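Local structure of mannitol dehydrogenase (Pseudomonas fluorescens, 1LJ8) at residues M105-A108 and E109-A112; D287-P290 and Y291-K295; V387-I390 and N391-A395. The protein probably oxidises mannitol at its second carbon as a long-chain dehydrogenase that binds NAD. One frame throughout, in Å; residues are numbered along the deposited sequence.

Interaction 1: residues M105-A108 and E109-A112; sequences MLLA and EDSA
Leu-107 meets both acidic side chains that follow it. With its CG beside the backbone N (chi1 -59°), it runs alongside the extended Glu-109, CB lying 3.8 Å from Glu-109 CG and CD1 3.7 Å from OE2. Asp-110 comes across the same leucine at a slant, its OD2 3.7 Å from Leu-107 CB. The leucine's CB and CD1 thus meet a methylene of Glu-109 and a carboxylate oxygen of each acid; the carboxylates form salt bridges with Arg-70 (Glu-109) and Arg-73 (Asp-110).

Two backbone bonds close the short 3-10 turn: Asp-110 N gives to Leu-107 O over 3.1 Å and Ser-111 N to Ala-108 O over 3.0 Å.

Two waters bridge the turn. One accepts from Leu-107 N and donates to Asp-110 OD2; the other donates to Ser-111 O and, at 2.7 Å, to Leu-107 O, which thus takes a second donor beside Asp-110 N.

The turn carries strand 96-107 of the Rossmann sheet into helix 112-119, with Ser-111 as N-cap through its OG bond to Ala-114 N. Leu-107 packs on Asp-69, an NAD-binding residue, and on Arg-73 of helix 69-77, while Ala-108 and Ala-112 rest on Phe-168 of helix 165-178.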
HETATM    1  N   MSE A 105       4.520  20.124   2.616  1.00 14.32           N
HETATM    2  CA  MSE A 105       3.352  19.258   2.452  1.00 13.96           C
HETATM    3  C   MSE A 105       2.143  20.207   2.450  1.00 15.68           C
HETATM    4  O   MSE A 105       1.987  20.990   3.393  1.00 16.24           O
HETATM    5  CB  MSE A 105       3.239  18.275   3.602  1.00 15.23           C
HETATM    6  CG  MSE A 105       2.015  17.375   3.460  1.00 16.65           C
HETATM    7 SE   MSE A 105       2.048  15.974   4.734  1.00 22.92          SE
HETATM    8  CE  MSE A 105       0.198  15.288   4.448  1.00 20.21           C
ATOM      9  N   LEU A 106       1.353  20.159   1.375  1.00 15.02           N
ATOM     10  CA  LEU A 106       0.156  21.004   1.226  1.00 14.95           C
ATOM     11  C   LEU A 106      -1.080  20.156   1.490  1.00 15.47           C
ATOM     12  O   LEU A 106      -1.094  18.945   1.180  1.00 15.10           O
ATOM     13  CB  LEU A 106       0.085  21.606  -0.195  1.00 15.60           C
ATOM     14  CG  LEU A 106       1.308  22.446  -0.641  1.00 17.01           C
ATOM     15  CD1 LEU A 106       0.970  23.117  -2.007  1.00 19.80           C
ATOM     16  CD2 LEU A 106       1.705  23.484   0.414  1.00 19.69           C
ATOM     17  N   LEU A 107      -2.118  20.788   2.059  1.00 13.70           N
ATOM     18  CA  LEU A 107      -3.367  20.103   2.341  1.00 13.41           C
ATOM     19  C   LEU A 107      -4.469  20.699   1.490  1.00 15.37           C
ATOM     20  O   LEU A 107      -4.560  21.939   1.360  1.00 15.54           O
ATOM     21  CB  LEU A 107      -3.773  20.303   3.805  1.00 13.91           C
ATOM     22  CG  LEU A 107      -2.751  19.800   4.817  1.00 13.14           C
ATOM     23  CD1 LEU A 107      -3.324  20.022   6.263  1.00 14.37           C
ATOM     24  CD2 LEU A 107      -2.471  18.284   4.579  1.00 12.77           C
ATOM     25  N   ALA A 108      -5.282  19.842   0.890  1.00 16.24           N
ATOM     26  CA  ALA A 108      -6.395  20.339   0.084  1.00 17.64           C
ATOM     27  C   ALA A 108      -7.291  21.266   0.938  1.00 18.39           C
ATOM     28  O   ALA A 108      -7.771  22.294   0.416  1.00 19.06           O
ATOM     29  CB  ALA A 108      -7.236  19.147  -0.447  1.00 17.72           C
ATOM     30  N   GLU A 109      -7.516  20.924   2.213  1.00 16.85           N
ATOM     31  CA  GLU A 109      -8.394  21.730   3.092  1.00 18.47           C
ATOM     32  C   GLU A 109      -7.938  23.190   3.241  1.00 17.59           C
ATOM     33  O   GLU A 109      -8.748  24.051   3.615  1.00 16.79           O
ATOM     34  CB  GLU A 109      -8.537  21.110   4.517  1.00 18.80           C
ATOM     35  CG  GLU A 109      -7.208  21.040   5.333  1.00 22.06           C
ATOM     36  CD  GLU A 109      -7.346  20.426   6.743  1.00 23.71           C
ATOM     37  OE1 GLU A 109      -8.132  19.517   6.910  1.00 27.70           O
ATOM     38  OE2 GLU A 109      -6.644  20.844   7.697  1.00 28.75           O
ATOM     39  N   ASP A 110      -6.657  23.466   2.992  1.00 15.56           N
ATOM     40  CA  ASP A 110      -6.144  24.839   3.110  1.00 16.87           C
ATOM     41  C   ASP A 110      -6.406  25.707   1.891  1.00 16.38           C
ATOM     42  O   ASP A 110      -6.425  26.950   1.982  1.00 16.05           O
ATOM     43  CB  ASP A 110      -4.624  24.842   3.421  1.00 16.19           C
ATOM     44  CG  ASP A 110      -4.322  24.270   4.794  1.00 20.08           C
ATOM     45  OD1 ASP A 110      -5.212  24.337   5.687  1.00 20.13           O
ATOM     46  OD2 ASP A 110      -3.189  23.767   5.025  1.00 17.95           O
ATOM     47  N   SER A 111      -6.585  25.059   0.742  1.00 13.82           N
ATOM     48  CA  SER A 111      -6.823  25.751  -0.518  1.00 15.24           C
ATOM     49  C   SER A 111      -6.726  24.771  -1.687  1.00 15.26           C
ATOM     50  O   SER A 111      -5.626  24.295  -1.995  1.00 16.16           O
ATOM     51  CB  SER A 111      -5.790  26.855  -0.753  1.00 14.67           C
ATOM     52  OG  SER A 111      -5.861  27.355  -2.080  1.00 16.67           O
ATOM     53  N   ALA A 112      -7.845  24.508  -2.343  1.00 14.84           N
ATOM     54  CA  ALA A 112      -7.823  23.619  -3.506  1.00 16.55           C
ATOM     55  C   ALA A 112      -6.929  24.237  -4.589  1.00 16.87           C
ATOM     56  O   ALA A 112      -6.105  23.552  -5.199  1.00 15.99           O
ATOM     57  CB  ALA A 112      -9.232  23.420  -4.054  1.00 18.32           C
TER
HETATM   58  O   HOH W   1      -1.532  23.491   2.974  1.00 12.66           O
HETATM   59  O   HOH W   2      -3.496  23.619  -0.418  1.00 16.50           O

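Interaction 2: residues D287-P290 and Y291-K295; sequences DVTP and YEEMK
Val-288 O receives two donors from the following turn: Glu-292 N at 3.1 Å, nearly straight (N-H...O 164°), and Tyr-291 N in a weak, bent bond. One residue on, Glu-293 N reaches Thr-289 O at 2.8 Å, and one further, the N of Met-294, a selenomethionine, reaches Pro-290 O at 3.0 Å. The N-H of Thr-289, with no place in this ladder, is taken by Asp-287. Its OD1 accepts from Thr-289 N at 3.0 Å, above the carboxylate plane, and from Thr-289 OG1 at 2.6 Å on the syn lone pair; with the hydroxyl set between the backbone N and the carbonyl carbon (chi1 62°), OG1 reaches the same oxygen as the N-H. This is a side-chain cap at the start of helix 289-313, a long helix of the C-terminal domain, and a negative charge there would probably suit the helix dipole. Pro-290, lacking an N-H, suits the first turn, where N-H groups find no acceptor within the helix. The Glu-293 chain passes over Thr-289 O, its CG 3.2 Å from that oxygen, and its OE2 pairs with His-194 NE2. Tyr-291 sets CD1 4.2 Å from Val-288 CG2 and sends its hydroxyl to Pro-347 O. Val-288 N gives to Glu-267 OE2, while the side chains of Val-288, Tyr-291 and Glu-292 touch Met-228 of strand 227-230, Glu-292 also lying about 4 Å from the side chain of Asn-191, an NAD-binding residue.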
ATOM      1  N   ASP A 287       9.359  -4.676 -18.656  1.00 22.11           N
ATOM      2  CA  ASP A 287       8.029  -5.072 -18.196  1.00 20.93           C
ATOM      3  C   ASP A 287       8.109  -5.581 -16.735  1.00 19.59           C
ATOM      4  O   ASP A 287       8.596  -6.664 -16.451  1.00 18.25           O
ATOM      5  CB  ASP A 287       7.472  -6.156 -19.128  1.00 22.74           C
ATOM      6  CG  ASP A 287       6.217  -6.809 -18.586  1.00 25.59           C
ATOM      7  OD1 ASP A 287       5.516  -6.179 -17.742  1.00 20.26           O
ATOM      8  OD2 ASP A 287       5.941  -7.968 -19.014  1.00 26.77           O
ATOM      9  N   VAL A 288       7.670  -4.750 -15.803  1.00 17.58           N
ATOM     10  CA  VAL A 288       7.757  -5.129 -14.419  1.00 17.55           C
ATOM     11  C   VAL A 288       6.552  -5.960 -13.952  1.00 16.06           C
ATOM     12  O   VAL A 288       6.572  -6.490 -12.852  1.00 15.45           O
ATOM     13  CB  VAL A 288       7.887  -3.815 -13.539  1.00 17.31           C
ATOM     14  CG1 VAL A 288       6.554  -3.176 -13.397  1.00 19.80           C
ATOM     15  CG2 VAL A 288       8.476  -4.127 -12.150  1.00 21.53           C
ATOM     16  N   THR A 289       5.520  -6.122 -14.789  1.00 15.89           N
ATOM     17  CA  THR A 289       4.323  -6.800 -14.306  1.00 17.19           C
ATOM     18  C   THR A 289       4.485  -8.202 -13.732  1.00 17.41           C
ATOM     19  O   THR A 289       3.870  -8.504 -12.729  1.00 17.95           O
ATOM     20  CB  THR A 289       3.128  -6.712 -15.327  1.00 19.00           C
ATOM     21  OG1 THR A 289       3.457  -7.351 -16.558  1.00 20.92           O
ATOM     22  CG2 THR A 289       2.819  -5.223 -15.644  1.00 21.08           C
ATOM     23  N   PRO A 290       5.325  -9.075 -14.318  1.00 16.25           N
ATOM     24  CA  PRO A 290       5.365 -10.367 -13.629  1.00 17.07           C
ATOM     25  C   PRO A 290       5.956 -10.309 -12.207  1.00 16.33           C
ATOM     26  O   PRO A 290       5.595 -11.112 -11.348  1.00 14.10           O
ATOM     27  CB  PRO A 290       6.181 -11.264 -14.578  1.00 19.55           C
ATOM     28  CG  PRO A 290       6.962 -10.330 -15.400  1.00 20.13           C
ATOM     29  CD  PRO A 290       6.071  -9.112 -15.589  1.00 17.48           C
ATOM     30  N   TYR A 291       6.854  -9.351 -11.968  1.00 14.90           N
ATOM     31  CA  TYR A 291       7.469  -9.167 -10.656  1.00 15.89           C
ATOM     32  C   TYR A 291       6.434  -8.596  -9.673  1.00 14.73           C
ATOM     33  O   TYR A 291       6.340  -9.046  -8.549  1.00 12.40           O
ATOM     34  CB  TYR A 291       8.645  -8.207 -10.748  1.00 19.32           C
ATOM     35  CG  TYR A 291       9.712  -8.704 -11.696  1.00 22.76           C
ATOM     36  CD1 TYR A 291      10.014  -8.012 -12.870  1.00 22.30           C
ATOM     37  CD2 TYR A 291      10.396  -9.895 -11.423  1.00 24.11           C
ATOM     38  CE1 TYR A 291      10.995  -8.506 -13.759  1.00 24.59           C
ATOM     39  CE2 TYR A 291      11.350 -10.394 -12.289  1.00 26.02           C
ATOM     40  CZ  TYR A 291      11.650  -9.696 -13.457  1.00 26.53           C
ATOM     41  OH  TYR A 291      12.590 -10.234 -14.329  1.00 25.49           O
ATOM     42  N   GLU A 292       5.652  -7.605 -10.112  1.00 15.02           N
ATOM     43  CA  GLU A 292       4.626  -7.042  -9.211  1.00 15.38           C
ATOM     44  C   GLU A 292       3.531  -8.100  -8.987  1.00 12.83           C
ATOM     45  O   GLU A 292       2.999  -8.228  -7.882  1.00 13.86           O
ATOM     46  CB  GLU A 292       4.028  -5.742  -9.789  1.00 15.45           C
ATOM     47  CG  GLU A 292       2.987  -5.045  -8.839  1.00 18.94           C
ATOM     48  CD  GLU A 292       3.526  -4.633  -7.432  1.00 21.89           C
ATOM     49  OE1 GLU A 292       2.769  -3.956  -6.674  1.00 23.26           O
ATOM     50  OE2 GLU A 292       4.680  -4.951  -7.059  1.00 20.91           O
ATOM     51  N   GLU A 293       3.182  -8.874 -10.020  1.00 14.55           N
ATOM     52  CA  GLU A 293       2.155  -9.929  -9.839  1.00 13.15           C
ATOM     53  C   GLU A 293       2.634 -10.923  -8.784  1.00 14.02           C
ATOM     54  O   GLU A 293       1.851 -11.378  -7.923  1.00 13.85           O
ATOM     55  CB  GLU A 293       1.896 -10.683 -11.167  1.00 14.87           C
ATOM     56  CG  GLU A 293       1.060  -9.876 -12.141  1.00 13.62           C
ATOM     57  CD  GLU A 293       1.123 -10.397 -13.579  1.00 17.78           C
ATOM     58  OE1 GLU A 293       1.661 -11.513 -13.785  1.00 17.20           O
ATOM     59  OE2 GLU A 293       0.633  -9.670 -14.487  1.00 19.01           O
HETATM   60  N   MSE A 294       3.909 -11.277  -8.889  1.00 13.34           N
HETATM   61  CA  MSE A 294       4.561 -12.194  -7.961  1.00 12.97           C
HETATM   62  C   MSE A 294       4.541 -11.705  -6.509  1.00 12.73           C
HETATM   63  O   MSE A 294       4.193 -12.442  -5.560  1.00 13.00           O
HETATM   64  CB  MSE A 294       6.033 -12.386  -8.352  1.00 17.64           C
HETATM   65  CG  MSE A 294       6.803 -13.221  -7.363  1.00 19.61           C
HETATM   66 SE   MSE A 294       8.773 -12.994  -7.645  1.00 28.40          SE
HETATM   67  CE  MSE A 294       9.016 -11.247  -6.837  1.00 27.96           C
ATOM     68  N   LYS A 295       4.932 -10.456  -6.318  1.00 10.81           N
ATOM     69  CA  LYS A 295       4.966  -9.926  -4.959  1.00 13.01           C
ATOM     70  C   LYS A 295       3.568  -9.791  -4.379  1.00 11.28           C
ATOM     71  O   LYS A 295       3.318 -10.122  -3.209  1.00 12.50           O
ATOM     72  CB  LYS A 295       5.655  -8.565  -4.980  1.00 14.53           C
ATOM     73  CG  LYS A 295       5.699  -7.951  -3.576  1.00 17.05           C
ATOM     74  CD  LYS A 295       5.031  -6.647  -3.551  1.00 19.12           C
ATOM     75  CE  LYS A 295       5.154  -5.994  -2.163  1.00 18.32           C
ATOM     76  NZ  LYS A 295       3.857  -5.290  -1.840  1.00 14.20           N
TER

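Interaction 3: residues V387-I390 and N391-A395; sequences VPTI and NRLIA
Asn-391 lays its amide across Val-387 one turn earlier, ND2 3.6 Å and OD1 3.8 Å from the valine CG1. The two belong to helix 387-396, a regular alpha-helix of the C-terminal domain, and the contact is i to i+4 packing along it. The asparagine CG sits beside its own backbone N (chi1 -72°), which folds the amide back over the preceding turn and puts CG 3.3 Å from Val-387 O. That carbonyl is bonded instead to Asn-391 N, at 2.8 Å and almost straight. An alanine here would keep this backbone bond but would probably leave one side of Val-387 CG1 uncovered, and would take away the side chain that reaches Ala-458.

The ladder goes on with Arg-392 N to Pro-388 O and Leu-393 N to Thr-389 O at 3.0 Å. Over Thr-389 O leans Leu-393, with CG 3.3 Å away, and both side chains face helix 325-339, Thr-389 against Tyr-334 and Val-339, Leu-393 against Asp-338. Arg-392 is bent at chi2, and its NE forms a salt bridge with Asp-396.

Buried Ile-390 touches Ala-403 and Val-407 of helix 401-413 and Phe-465 of helix 463-488, which Ile-394 touches too. The two isoleucines slant across one another, Ile-394 CD1 lying 3.7 Å from Ile-390 CG2, and Ile-394 N is bonded to Ile-390 O at an N-H...O angle of 160°.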
ATOM      1  N   VAL A 387      -8.581 -12.507  -4.339  1.00 11.53           N
ATOM      2  CA  VAL A 387      -9.559 -12.950  -5.298  1.00 12.36           C
ATOM      3  C   VAL A 387      -8.972 -13.427  -6.637  1.00 12.60           C
ATOM      4  O   VAL A 387      -9.485 -14.389  -7.202  1.00 14.22           O
ATOM      5  CB  VAL A 387     -10.655 -11.862  -5.507  1.00 12.43           C
ATOM      6  CG1 VAL A 387     -11.644 -12.304  -6.588  1.00 12.35           C
ATOM      7  CG2 VAL A 387     -11.425 -11.651  -4.191  1.00 13.29           C
ATOM      8  N   PRO A 388      -7.911 -12.782  -7.171  1.00 13.03           N
ATOM      9  CA  PRO A 388      -7.373 -13.287  -8.462  1.00 15.31           C
ATOM     10  C   PRO A 388      -6.920 -14.754  -8.344  1.00 16.30           C
ATOM     11  O   PRO A 388      -7.172 -15.599  -9.240  1.00 15.73           O
ATOM     12  CB  PRO A 388      -6.218 -12.328  -8.747  1.00 16.47           C
ATOM     13  CG  PRO A 388      -6.778 -11.021  -8.236  1.00 15.73           C
ATOM     14  CD  PRO A 388      -7.338 -11.449  -6.868  1.00 14.05           C
ATOM     15  N   THR A 389      -6.304 -15.061  -7.212  1.00 14.39           N
ATOM     16  CA  THR A 389      -5.863 -16.430  -6.939  1.00 14.23           C
ATOM     17  C   THR A 389      -7.092 -17.343  -6.831  1.00 15.02           C
ATOM     18  O   THR A 389      -7.115 -18.423  -7.439  1.00 15.99           O
ATOM     19  CB  THR A 389      -5.023 -16.487  -5.607  1.00 13.56           C
ATOM     20  OG1 THR A 389      -3.783 -15.798  -5.834  1.00 13.83           O
ATOM     21  CG2 THR A 389      -4.757 -17.943  -5.165  1.00 13.06           C
ATOM     22  N   ILE A 390      -8.099 -16.944  -6.037  1.00 13.91           N
ATOM     23  CA  ILE A 390      -9.309 -17.754  -5.891  1.00 13.25           C
ATOM     24  C   ILE A 390      -9.955 -18.002  -7.257  1.00 13.69           C
ATOM     25  O   ILE A 390     -10.362 -19.131  -7.565  1.00 12.65           O
ATOM     26  CB  ILE A 390     -10.355 -17.068  -4.978  1.00 11.69           C
ATOM     27  CG1 ILE A 390      -9.831 -17.091  -3.526  1.00 13.86           C
ATOM     28  CG2 ILE A 390     -11.722 -17.816  -5.025  1.00 12.11           C
ATOM     29  CD1 ILE A 390     -10.638 -16.197  -2.590  1.00 12.39           C
ATOM     30  N   ASN A 391     -10.070 -16.955  -8.064  1.00 13.76           N
ATOM     31  CA  ASN A 391     -10.723 -17.144  -9.373  1.00 15.71           C
ATOM     32  C   ASN A 391     -10.003 -18.178 -10.224  1.00 16.06           C
ATOM     33  O   ASN A 391     -10.622 -18.936 -10.990  1.00 15.87           O
ATOM     34  CB  ASN A 391     -10.774 -15.827 -10.173  1.00 16.63           C
ATOM     35  CG  ASN A 391     -11.772 -14.835  -9.605  1.00 17.73           C
ATOM     36  OD1 ASN A 391     -12.646 -15.203  -8.803  1.00 20.01           O
ATOM     37  ND2 ASN A 391     -11.633 -13.555 -10.000  1.00 17.26           N
ATOM     38  N   ARG A 392      -8.689 -18.169 -10.148  1.00 15.90           N
ATOM     39  CA  ARG A 392      -7.914 -19.125 -10.936  1.00 18.47           C
ATOM     40  C   ARG A 392      -8.164 -20.536 -10.390  1.00 18.00           C
ATOM     41  O   ARG A 392      -8.279 -21.507 -11.138  1.00 18.39           O
ATOM     42  CB  ARG A 392      -6.417 -18.749 -10.871  1.00 17.98           C
ATOM     43  CG  ARG A 392      -5.444 -19.787 -11.457  1.00 18.81           C
ATOM     44  CD  ARG A 392      -5.705 -19.992 -12.988  1.00 21.57           C
ATOM     45  NE  ARG A 392      -4.575 -20.725 -13.564  1.00 21.04           N
ATOM     46  CZ  ARG A 392      -3.448 -20.139 -13.990  1.00 21.11           C
ATOM     47  NH1 ARG A 392      -3.305 -18.819 -13.928  1.00 20.41           N
ATOM     48  NH2 ARG A 392      -2.439 -20.894 -14.425  1.00 22.96           N
ATOM     49  N   LEU A 393      -8.243 -20.677  -9.073  1.00 16.33           N
ATOM     50  CA  LEU A 393      -8.497 -22.010  -8.524  1.00 16.49           C
ATOM     51  C   LEU A 393      -9.875 -22.507  -8.962  1.00 16.84           C
ATOM     52  O   LEU A 393     -10.042 -23.680  -9.320  1.00 17.82           O
ATOM     53  CB  LEU A 393      -8.427 -22.000  -6.989  1.00 15.08           C
ATOM     54  CG  LEU A 393      -7.088 -21.523  -6.377  1.00 14.95           C
ATOM     55  CD1 LEU A 393      -7.149 -21.474  -4.828  1.00 12.76           C
ATOM     56  CD2 LEU A 393      -5.985 -22.492  -6.821  1.00 16.24           C
ATOM     57  N   ILE A 394     -10.851 -21.604  -8.979  1.00 14.90           N
ATOM     58  CA  ILE A 394     -12.205 -21.971  -9.394  1.00 15.43           C
ATOM     59  C   ILE A 394     -12.173 -22.379 -10.874  1.00 16.34           C
ATOM     60  O   ILE A 394     -12.665 -23.447 -11.232  1.00 17.40           O
ATOM     61  CB  ILE A 394     -13.189 -20.800  -9.182  1.00 15.33           C
ATOM     62  CG1 ILE A 394     -13.448 -20.623  -7.669  1.00 15.20           C
ATOM     63  CG2 ILE A 394     -14.549 -21.088  -9.944  1.00 15.95           C
ATOM     64  CD1 ILE A 394     -14.185 -19.293  -7.361  1.00 13.77           C
ATOM     65  N   ALA A 395     -11.557 -21.563 -11.714  1.00 16.31           N
ATOM     66  CA  ALA A 395     -11.495 -21.881 -13.156  1.00 18.50           C
ATOM     67  C   ALA A 395     -10.772 -23.179 -13.449  1.00 20.47           C
ATOM     68  O   ALA A 395     -11.134 -23.873 -14.414  1.00 21.19           O
ATOM     69  CB  ALA A 395     -10.815 -20.750 -13.927  1.00 17.94           C
TER

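From the N terminus the three contacts follow in series, none nested in or crossing another; each lies within one continuous stretch and closes no long loop, only a turn of a few residues. Interaction 1 comes first, turning the end of strand 96-107 into helix 112-119 in the Rossmann domain. Interaction 2 opens helix 289-313 in the C-terminal domain, on the other side of the chain's centre, its own centre 34 Å from that of interaction 1. Interaction 3 lies further along, within helix 387-396, about 7 Å from interaction 2 at the nearest atoms. Interactions 1 and 2 both come close to NAD-binding residues of the Rossmann range, whereas interaction 3 joins helices 325-339, 401-413 and 463-488.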